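Local coordinates for lipoprotein (Bacteroides fragilis, PDB 3RWX) that is a putative outer-membrane lipoprotein of unknown molecular function, carrying two calycin-like beta-barrel domains, at residues A40-N45 with I50-D55; V79-N84 with P112-G117. All coordinates share one frame; numbering follows the deposited sequence.

Contact 1: A40-N45 with I50-D55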
ATOM      1  N   ALA A  40     -10.562   1.174 -18.531  1.00 25.90           N
ATOM      2  CA  ALA A  40     -11.782   0.415 -18.853  1.00 25.47           C
ATOM      3  C   ALA A  40     -12.529   1.150 -19.952  1.00 25.81           C
ATOM      4  O   ALA A  40     -12.720   2.350 -19.873  1.00 26.97           O
ATOM      5  CB  ALA A  40     -12.641   0.254 -17.637  1.00 24.69           C
ATOM      6  N   THR A  41     -12.929   0.424 -20.989  1.00 26.09           N
ATOM      7  CA  THR A  41     -13.595   0.980 -22.143  1.00 25.95           C
ATOM      8  C   THR A  41     -14.934   0.285 -22.338  1.00 25.75           C
ATOM      9  O   THR A  41     -15.006  -0.915 -22.402  1.00 26.11           O
ATOM     10  CB  THR A  41     -12.728   0.817 -23.375  1.00 26.76           C
ATOM     11  OG1 THR A  41     -11.470   1.461 -23.149  1.00 26.92           O
ATOM     12  CG2 THR A  41     -13.365   1.453 -24.568  1.00 27.09           C
ATOM     13  N   ILE A  42     -15.995   1.068 -22.399  1.00 25.87           N
ATOM     14  CA  ILE A  42     -17.336   0.577 -22.606  1.00 25.74           C
ATOM     15  C   ILE A  42     -17.849   1.154 -23.920  1.00 26.26           C
ATOM     16  O   ILE A  42     -17.968   2.373 -24.049  1.00 26.72           O
ATOM     17  CB  ILE A  42     -18.270   1.055 -21.495  1.00 25.83           C
ATOM     18  CG1 ILE A  42     -17.804   0.518 -20.145  1.00 25.23           C
ATOM     19  CG2 ILE A  42     -19.691   0.624 -21.779  1.00 24.41           C
ATOM     20  CD1 ILE A  42     -18.586   1.086 -18.935  1.00 25.63           C
ATOM     21  N   VAL A  43     -18.144   0.289 -24.882  1.00 25.91           N
ATOM     22  CA  VAL A  43     -18.542   0.711 -26.196  1.00 26.18           C
ATOM     23  C   VAL A  43     -19.884   0.059 -26.600  1.00 27.29           C
ATOM     24  O   VAL A  43     -19.973  -1.162 -26.672  1.00 27.07           O
ATOM     25  CB  VAL A  43     -17.475   0.292 -27.224  1.00 26.57           C
ATOM     26  CG1 VAL A  43     -17.893   0.761 -28.658  1.00 26.02           C
ATOM     27  CG2 VAL A  43     -16.121   0.794 -26.821  1.00 23.10           C
ATOM     28  N   PRO A  44     -20.914   0.870 -26.892  1.00 28.32           N
ATOM     29  CA  PRO A  44     -22.208   0.382 -27.378  1.00 29.22           C
ATOM     30  C   PRO A  44     -22.180  -0.349 -28.712  1.00 29.93           C
ATOM     31  O   PRO A  44     -21.424   0.017 -29.605  1.00 29.93           O
ATOM     32  CB  PRO A  44     -23.040   1.661 -27.520  1.00 29.44           C
ATOM     33  CG  PRO A  44     -22.475   2.574 -26.546  1.00 29.20           C
ATOM     34  CD  PRO A  44     -20.998   2.284 -26.496  1.00 28.85           C
ATOM     35  N   ASN A  45     -23.009  -1.388 -28.819  1.00 30.72           N
ATOM     36  CA  ASN A  45     -23.226  -2.114 -30.067  1.00 31.90           C
ATOM     37  C   ASN A  45     -24.504  -1.616 -30.703  1.00 32.98           C
ATOM     38  O   ASN A  45     -25.301  -0.959 -30.046  1.00 32.66           O
ATOM     39  CB  ASN A  45     -23.318  -3.618 -29.809  1.00 31.69           C
ATOM     40  CG  ASN A  45     -21.993  -4.225 -29.437  1.00 31.70           C
ATOM     41  OD1 ASN A  45     -20.995  -4.001 -30.114  1.00 32.92           O
ATOM     42  ND2 ASN A  45     -21.969  -5.002 -28.354  1.00 32.58           N
ATOM     43  N   ILE A  50     -23.304  -3.750 -24.823  1.00 27.81           N
ATOM     44  CA  ILE A  50     -21.988  -3.158 -24.754  1.00 27.20           C
ATOM     45  C   ILE A  50     -20.894  -4.219 -24.802  1.00 27.15           C
ATOM     46  O   ILE A  50     -21.088  -5.378 -24.409  1.00 27.03           O
ATOM     47  CB  ILE A  50     -21.770  -2.321 -23.469  1.00 26.86           C
ATOM     48  CG1 ILE A  50     -21.966  -3.184 -22.200  1.00 26.62           C
ATOM     49  CG2 ILE A  50     -22.667  -1.116 -23.459  1.00 26.12           C
ATOM     50  CD1 ILE A  50     -21.632  -2.474 -20.895  1.00 24.03           C
ATOM     51  N   ASN A  51     -19.748  -3.799 -25.318  1.00 26.67           N
ATOM     52  CA  ASN A  51     -18.501  -4.505 -25.137  1.00 26.34           C
ATOM     53  C   ASN A  51     -17.646  -3.752 -24.120  1.00 25.71           C
ATOM     54  O   ASN A  51     -17.529  -2.536 -24.186  1.00 25.20           O
ATOM     55  CB  ASN A  51     -17.764  -4.623 -26.453  1.00 26.54           C
ATOM     56  CG  ASN A  51     -18.427  -5.580 -27.389  1.00 27.07           C
ATOM     57  OD1 ASN A  51     -19.550  -6.005 -27.153  1.00 29.28           O
ATOM     58  ND2 ASN A  51     -17.728  -5.949 -28.448  1.00 27.64           N
ATOM     59  N   VAL A  52     -17.055  -4.494 -23.194  1.00 25.24           N
ATOM     60  CA  VAL A  52     -16.234  -3.922 -22.157  1.00 24.94           C
ATOM     61  C   VAL A  52     -14.843  -4.504 -22.291  1.00 24.81           C
ATOM     62  O   VAL A  52     -14.688  -5.713 -22.383  1.00 24.79           O
ATOM     63  CB  VAL A  52     -16.790  -4.262 -20.748  1.00 24.85           C
ATOM     64  CG1 VAL A  52     -15.907  -3.676 -19.669  1.00 22.92           C
ATOM     65  CG2 VAL A  52     -18.245  -3.780 -20.615  1.00 25.13           C
ATOM     66  N   THR A  53     -13.845  -3.634 -22.297  1.00 25.09           N
ATOM     67  CA  THR A  53     -12.454  -4.039 -22.203  1.00 25.97           C
ATOM     68  C   THR A  53     -11.845  -3.390 -20.946  1.00 26.08           C
ATOM     69  O   THR A  53     -11.859  -2.185 -20.810  1.00 26.60           O
ATOM     70  CB  THR A  53     -11.674  -3.609 -23.456  1.00 26.45           C
ATOM     71  OG1 THR A  53     -12.255  -4.236 -24.598  1.00 27.05           O
ATOM     72  CG2 THR A  53     -10.212  -4.012 -23.364  1.00 26.73           C
ATOM     73  N   TYR A  54     -11.329  -4.204 -20.035  1.00 26.05           N
ATOM     74  CA  TYR A  54     -10.724  -3.722 -18.818  1.00 25.93           C
ATOM     75  C   TYR A  54      -9.286  -4.187 -18.766  1.00 26.61           C
ATOM     76  O   TYR A  54      -9.018  -5.365 -18.541  1.00 27.08           O
ATOM     77  CB  TYR A  54     -11.497  -4.256 -17.620  1.00 25.69           C
ATOM     78  CG  TYR A  54     -10.851  -4.032 -16.252  1.00 24.73           C
ATOM     79  CD1 TYR A  54     -10.208  -2.866 -15.949  1.00 23.70           C
ATOM     80  CD2 TYR A  54     -10.939  -4.997 -15.259  1.00 24.37           C
ATOM     81  CE1 TYR A  54      -9.634  -2.665 -14.699  1.00 25.10           C
ATOM     82  CE2 TYR A  54     -10.387  -4.809 -14.002  1.00 23.26           C
ATOM     83  CZ  TYR A  54      -9.739  -3.641 -13.720  1.00 24.66           C
ATOM     84  OH  TYR A  54      -9.190  -3.431 -12.480  1.00 21.71           O
ATOM     85  N   ASP A  55      -8.366  -3.265 -19.018  1.00 27.28           N
ATOM     86  CA  ASP A  55      -6.948  -3.548 -18.898  0.50 27.33           C
ATOM     87  C   ASP A  55      -6.523  -3.177 -17.489  1.00 27.52           C
ATOM     88  O   ASP A  55      -6.345  -2.010 -17.165  1.00 27.87           O
ATOM     89  CB  ASP A  55      -6.145  -2.765 -19.927  0.50 27.59           C
ATOM     90  CG  ASP A  55      -4.695  -3.183 -19.960  0.50 26.77           C
ATOM     91  OD1 ASP A  55      -4.263  -3.874 -19.007  0.50 23.51           O
ATOM     92  OD2 ASP A  55      -4.005  -2.824 -20.937  0.50 24.89           O
TER
HETATM   93  O   HOH W   1      -9.563  -0.586 -22.294  1.00 36.08           O
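Ala-40 pairs with Tyr-54 at the open end of a beta hairpin, in which strands 39-44 and 50-55 of the calycin-like barrel run antiparallel, the axes of 40-44 and 50-55 approaching to 4.6 Å. The small CB of Ala-40 leaves room for the large tyrosine ring, whose CD1 lies 4.3 Å away; the phenol OH is engaged by Ser-22. Thr-41 faces Thr-53 in a hydrogen-bonded pair, its N donating to Thr-53 O at 2.8 Å. With OG1 anti to the carbonyl carbon and beside the backbone N (chi1 -58°), Thr-41 shares a hydrogen bond with a water, which in turn donates to Thr-53 O, so a polar beta-branched residue suits this more open face. Ile-42 turns to the other face, alongside Ala-40 and Pro-44, where Phe-73 covers Ile-42, Ile-50 and Val-52. Its CG2 meets both branches of Ile-50, with CD1 of that residue at 3.8 Å. Ile-50 carries CG1 between its own backbone N and carbonyl carbon (chi1 59°), which spreads its two branches around that methyl. Val-43 exchanges two backbone bonds with Asn-51, its N reaching Asn-51 O at 3.0 Å. Pro-44, which has no N-H to give, fits a non-hydrogen-bonded position opposite Ile-50. Just past the strand, Asn-45 sets its amide nearly perpendicular to that of Asn-51. Thr-49 OG1 and Asn-51 OD1 both bond Asn-45 ND2, while the backbone N of Asn-65 also reaches Asn-51 OD1. Asn-45 ND2 lies 2.9 Å from Asn-51 OD1, above the plane of that side-chain carbonyl yet almost straight at the hydrogen (167°).

Contact 2: V79-N84 with P112-G117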
ATOM      1  N   VAL A  79      -9.645 -14.971 -18.628  1.00 33.15           N
ATOM      2  CA  VAL A  79      -8.549 -14.023 -18.624  1.00 33.70           C
ATOM      3  C   VAL A  79      -7.228 -14.770 -18.535  1.00 35.92           C
ATOM      4  O   VAL A  79      -7.130 -15.781 -17.834  1.00 36.57           O
ATOM      5  CB  VAL A  79      -8.623 -13.070 -17.385  1.00 33.24           C
ATOM      6  CG1 VAL A  79      -8.682 -13.868 -16.088  1.00 30.76           C
ATOM      7  CG2 VAL A  79      -7.431 -12.117 -17.372  1.00 32.07           C
ATOM      8  N   GLU A  80      -6.226 -14.279 -19.248  1.00 37.52           N
ATOM      9  CA  GLU A  80      -4.855 -14.703 -19.034  1.00 39.58           C
ATOM     10  C   GLU A  80      -4.150 -13.683 -18.137  1.00 38.66           C
ATOM     11  O   GLU A  80      -3.748 -12.616 -18.609  1.00 39.09           O
ATOM     12  CB  GLU A  80      -4.126 -14.862 -20.372  1.00 41.12           C
ATOM     13  CG  GLU A  80      -4.557 -16.122 -21.119  1.00 46.38           C
ATOM     14  CD  GLU A  80      -3.970 -16.241 -22.537  1.00 51.99           C
ATOM     15  OE1 GLU A  80      -2.733 -16.448 -22.669  1.00 55.98           O
ATOM     16  OE2 GLU A  80      -4.757 -16.171 -23.513  1.00 54.31           O
ATOM     17  N   LEU A  81      -4.019 -14.007 -16.854  1.00 38.25           N
ATOM     18  CA  LEU A  81      -3.349 -13.134 -15.883  1.00 38.15           C
ATOM     19  C   LEU A  81      -1.861 -12.917 -16.170  1.00 39.04           C
ATOM     20  O   LEU A  81      -1.150 -13.819 -16.594  1.00 39.73           O
ATOM     21  CB  LEU A  81      -3.489 -13.688 -14.468  1.00 37.52           C
ATOM     22  CG  LEU A  81      -4.917 -13.719 -13.916  1.00 37.26           C
ATOM     23  CD1 LEU A  81      -4.953 -14.599 -12.688  1.00 38.05           C
ATOM     24  CD2 LEU A  81      -5.433 -12.333 -13.606  1.00 33.43           C
ATOM     25  N   SER A  82      -1.406 -11.699 -15.932  1.00 39.55           N
ATOM     26  CA  SER A  82       0.007 -11.364 -16.061  1.00 40.81           C
ATOM     27  C   SER A  82       0.436 -10.532 -14.878  1.00 41.17           C
ATOM     28  O   SER A  82       0.750  -9.370 -15.020  1.00 40.86           O
ATOM     29  CB  SER A  82       0.263 -10.585 -17.352  1.00 40.69           C
ATOM     30  OG  SER A  82      -0.582  -9.463 -17.428  1.00 38.73           O
HETATM   31  N   MSE A  83       0.414 -11.123 -13.700  1.00 42.78           N
HETATM   32  CA  MSE A  83       1.087 -10.512 -12.557  1.00 43.94           C
HETATM   33  C   MSE A  83       2.602 -10.618 -12.751  1.00 45.97           C
HETATM   34  O   MSE A  83       3.352  -9.759 -12.278  1.00 46.03           O
HETATM   35  CB  MSE A  83       0.605 -11.150 -11.265  1.00 43.53           C
HETATM   36  CG  MSE A  83      -0.793 -10.667 -10.924  1.00 42.59           C
HETATM   37 SE   MSE A  83      -1.618 -11.582  -9.450  0.75 40.50          SE
HETATM   38  CE  MSE A  83      -2.265 -13.082 -10.476  1.00 40.33           C
ATOM     39  N   ASN A  84       3.012 -11.660 -13.476  1.00 48.99           N
ATOM     40  CA  ASN A  84       4.349 -11.778 -14.072  1.00 51.87           C
ATOM     41  C   ASN A  84       4.309 -12.177 -15.564  1.00 54.39           C
ATOM     42  O   ASN A  84       3.248 -12.531 -16.116  1.00 55.14           O
ATOM     43  CB  ASN A  84       5.208 -12.788 -13.292  1.00 52.67           C
ATOM     44  CG  ASN A  84       4.525 -14.149 -13.122  1.00 53.26           C
ATOM     45  OD1 ASN A  84       4.105 -14.792 -14.096  1.00 52.78           O
ATOM     46  ND2 ASN A  84       4.433 -14.600 -11.875  1.00 52.62           N
ATOM     47  N   PRO A 112     -12.224 -16.762  -8.938  1.00 32.79           N
ATOM     48  CA  PRO A 112     -12.330 -17.603  -7.732  1.00 33.99           C
ATOM     49  C   PRO A 112     -11.377 -18.805  -7.681  1.00 34.66           C
ATOM     50  O   PRO A 112     -11.081 -19.275  -6.597  1.00 35.63           O
ATOM     51  CB  PRO A 112     -13.780 -18.090  -7.782  1.00 34.71           C
ATOM     52  CG  PRO A 112     -14.101 -18.121  -9.188  1.00 34.05           C
ATOM     53  CD  PRO A 112     -13.399 -16.928  -9.794  1.00 32.89           C
ATOM     54  N   SER A 113     -10.892 -19.272  -8.826  1.00 34.77           N
ATOM     55  CA  SER A 113     -10.031 -20.452  -8.868  1.00 36.26           C
ATOM     56  C   SER A 113      -8.553 -20.200  -8.534  1.00 36.06           C
ATOM     57  O   SER A 113      -7.769 -21.135  -8.473  1.00 37.31           O
ATOM     58  CB  SER A 113     -10.100 -21.107 -10.241  1.00 36.58           C
ATOM     59  OG  SER A 113      -9.521 -20.237 -11.190  1.00 37.57           O
ATOM     60  N   VAL A 114      -8.151 -18.959  -8.320  1.00 35.23           N
ATOM     61  CA  VAL A 114      -6.760 -18.703  -8.027  1.00 34.79           C
ATOM     62  C   VAL A 114      -6.612 -18.109  -6.643  1.00 34.36           C
ATOM     63  O   VAL A 114      -7.429 -17.304  -6.206  1.00 33.42           O
ATOM     64  CB  VAL A 114      -6.079 -17.804  -9.120  1.00 34.60           C
ATOM     65  CG1 VAL A 114      -6.271 -18.438 -10.523  1.00 35.06           C
ATOM     66  CG2 VAL A 114      -6.593 -16.410  -9.086  1.00 31.82           C
HETATM   67  N   MSE A 115      -5.583 -18.580  -5.949  1.00 34.88           N
HETATM   68  CA  MSE A 115      -5.132 -18.016  -4.690  1.00 35.08           C
HETATM   69  C   MSE A 115      -6.200 -17.756  -3.654  1.00 34.39           C
HETATM   70  O   MSE A 115      -6.198 -16.718  -3.009  1.00 34.01           O
HETATM   71  CB  MSE A 115      -4.375 -16.741  -4.980  1.00 34.64           C
HETATM   72  CG  MSE A 115      -3.114 -17.021  -5.759  1.00 37.95           C
HETATM   73 SE   MSE A 115      -2.155 -15.401  -6.059  0.75 46.30          SE
HETATM   74  CE  MSE A 115      -3.171 -14.628  -7.487  1.00 40.45           C
ATOM     75  N   GLY A 116      -7.100 -18.711  -3.485  1.00 34.83           N
ATOM     76  CA  GLY A 116      -8.141 -18.605  -2.489  1.00 34.92           C
ATOM     77  C   GLY A 116      -9.276 -17.701  -2.904  1.00 34.48           C
ATOM     78  O   GLY A 116     -10.180 -17.477  -2.130  1.00 35.43           O
ATOM     79  N   GLY A 117      -9.252 -17.177  -4.122  1.00 33.86           N
ATOM     80  CA  GLY A 117     -10.224 -16.174  -4.524  1.00 33.07           C
ATOM     81  C   GLY A 117      -9.597 -14.809  -4.705  1.00 31.77           C
ATOM     82  O   GLY A 117      -9.395 -14.068  -3.743  1.00 32.53           O
TER
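Met-83 meets Met-115, and Leu-81 meets Val-114, without any ring, amide or other flat side-chain group between them, so there are no faces or edges to match; the contact is made by methyl groups and selenium alone. Both methionines are selenomethionines, and they reach toward each other tip to tip, with Met-83 CE 3.5 Å from Met-115 CE. Met-115 CE also lies 3.9 Å from SE of Met-83. Each chain is extended as far as its selenium and then bends (chi3 -83° in Met-83, -78° in Met-115), and this final bend brings the two methyls together. A long, unbranched, flexible side chain suits the task, since the backbones stay well apart: even the nearest CA atoms, of Leu-81 and Val-114, are 10.2 Å from each other. Between that pair the touch is looser, Leu-81 CD1 standing 4.4 Å from Val-114 CG2. On the second segment a type I' turn runs from Val-114 to Gly-117 and is closed by Gly-117 N bonding to Val-114 O at 2.8 Å. The turn forms the last part of the loop linking strands 110-111 and 118-124, and Gly-116 readily takes the positive phi that its place demands. Ser-58 packs on Met-83, and Cys-26 and Met-28 on Met-115. The contact rests on van der Waals attraction and burial of apolar surface; native sulfur would probably sit much as selenium does, and such a contact has little directional preference.

Overall arrangement
From the N terminus, the chain first closes contact 1, a hairpin in which only four residues separate segments 40-45 and 50-55. It then runs through strand 73-77 into the loop that opens contact 2. Strands 93-97 and 110-111 follow before the chain has returned to 112-117, so contact 2 closes a longer loop of 27 residues. The two contacts stand in series, neither enclosing nor crossing the other. The centres of contacts 1 and 2 are 21 Å apart, and the nearest atoms of contacts 1 and 2 are about 7 Å apart, with no direct touch. Contact 1 unites neighbouring strands of the first calycin-like domain, whereas contact 2 brings together two of the loops between its strands.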